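Local coordinates for protein Mannose/sialic acid-binding lectin (Polygonatum cyrtonema, PDB 3A0C) that probably binds mannose-type carbohydrates as a bulb-type plant lectin of the beta-prism II fold, and carries anti-HIV activity, at residues N62-I65 and R71-W74. Numbering follows the deposited sequence.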
# COMPACT_ATOMS: atom_id res chain seq x y z
N ASN A 62 7.63 -1.35 12.96
CA ASN A 62 9.02 -0.94 12.91
C ASN A 62 9.67 -1.43 11.63
O ASN A 62 9.62 -2.61 11.30
CB ASN A 62 9.78 -1.48 14.15
CG ASN A 62 11.17 -0.87 14.30
OD1 ASN A 62 11.37 0.31 14.05
ND2 ASN A 62 12.13 -1.68 14.72
N LEU A 63 10.27 -0.49 10.88
CA LEU A 63 10.95 -0.80 9.63
C LEU A 63 12.46 -0.84 9.93
O LEU A 63 13.05 0.18 10.31
CB LEU A 63 10.63 0.28 8.61
CG LEU A 63 11.14 0.03 7.20
CD1 LEU A 63 10.49 -1.21 6.61
CD2 LEU A 63 10.82 1.25 6.38
N VAL A 64 13.07 -2.01 9.74
CA VAL A 64 14.49 -2.19 10.06
C VAL A 64 15.36 -2.74 8.93
O VAL A 64 14.91 -3.55 8.12
CB VAL A 64 14.61 -3.17 11.26
CG1 VAL A 64 16.04 -3.24 11.76
CG2 VAL A 64 13.63 -2.75 12.35
N ILE A 65 16.62 -2.28 8.88
CA ILE A 65 17.57 -2.77 7.89
C ILE A 65 18.55 -3.66 8.67
O ILE A 65 19.15 -3.22 9.64
CB ILE A 65 18.38 -1.63 7.19
CG1 ILE A 65 17.49 -0.88 6.19
CG2 ILE A 65 19.59 -2.20 6.44
CD1 ILE A 65 18.20 0.28 5.50
N ARG A 71 22.55 -7.73 12.07
CA ARG A 71 22.85 -6.53 12.86
C ARG A 71 21.92 -5.40 12.45
O ARG A 71 21.67 -5.21 11.25
CB ARG A 71 24.31 -6.09 12.65
CG ARG A 71 25.32 -7.21 12.86
CD ARG A 71 26.67 -6.68 13.32
NE ARG A 71 26.56 -5.91 14.57
CZ ARG A 71 27.60 -5.59 15.34
NH1 ARG A 71 28.83 -5.96 15.01
NH2 ARG A 71 27.40 -4.87 16.45
N VAL A 72 21.39 -4.67 13.43
CA VAL A 72 20.48 -3.55 13.16
C VAL A 72 21.25 -2.37 12.60
O VAL A 72 21.79 -1.57 13.35
CB VAL A 72 19.75 -3.08 14.44
CG1 VAL A 72 18.85 -1.87 14.12
CG2 VAL A 72 18.93 -4.22 15.02
N ILE A 73 21.27 -2.26 11.28
CA ILE A 73 21.98 -1.19 10.60
C ILE A 73 21.21 0.14 10.57
O ILE A 73 21.81 1.21 10.59
CB ILE A 73 22.30 -1.60 9.13
CG1 ILE A 73 23.19 -2.84 9.11
CG2 ILE A 73 22.92 -0.45 8.38
CD1 ILE A 73 24.46 -2.72 9.87
N TRP A 74 19.88 0.05 10.54
CA TRP A 74 19.01 1.22 10.45
C TRP A 74 17.58 0.81 10.85
O TRP A 74 17.19 -0.34 10.66
CB TRP A 74 19.02 1.73 9.01
CG TRP A 74 18.18 2.92 8.68
CD1 TRP A 74 18.57 4.22 8.67
CD2 TRP A 74 16.80 2.92 8.27
NE1 TRP A 74 17.54 5.04 8.27
CE2 TRP A 74 16.43 4.26 8.02
CE3 TRP A 74 15.84 1.91 8.09
CZ2 TRP A 74 15.15 4.62 7.60
CZ3 TRP A 74 14.57 2.27 7.67
CH2 TRP A 74 14.23 3.62 7.43
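The N-H of I65 runs nearly straight onto the carbonyl O of W74 (I65 N to W74 O, 2.7 Å, 172° at the hydrogen) but comes in tilted from that carbonyl's plane. In return, the carbonyl O of I65 takes two donors: a firm bond from the backbone N of I73 at 2.8 Å, nearly in line with the C=O, and a weak one from the N of W74 at 3.5 Å. With I73 and W74 both set opposite I65, this is a classic beta bulge, and I73 takes a helix-like backbone conformation that interrupts the extended run. I65 and W74 put their side chains on the same face of the sheet. The indole CG stands anti to the backbone N (chi1 179°), and chi2 of 94° turns the six-membered ring towards strand 63-66, obliquely beside I65, with W74 CE3 3.8 Å from I65 CG1. Farther along, W74 CZ3 reaches the carbonyl O of L63 at 3.7 Å and the methyl CD2 of L63 at 4.1 Å. V64 CG1 sits 3.3 Å from W74 O, the carbonyl that I65 N binds, and also touches V72 CG1. The two strands form a hairpin of the beta-prism II fold, with 72-75 at the sheet edge within this chain. Strand 54-57 flanks 63-66 on the other side, where L55 packs on L63 and I65. S44 touches I65 and W74, while W103 of the second subunit packs on L63. At the turn, D67 OD1 accepts a hydrogen bond from R71 N.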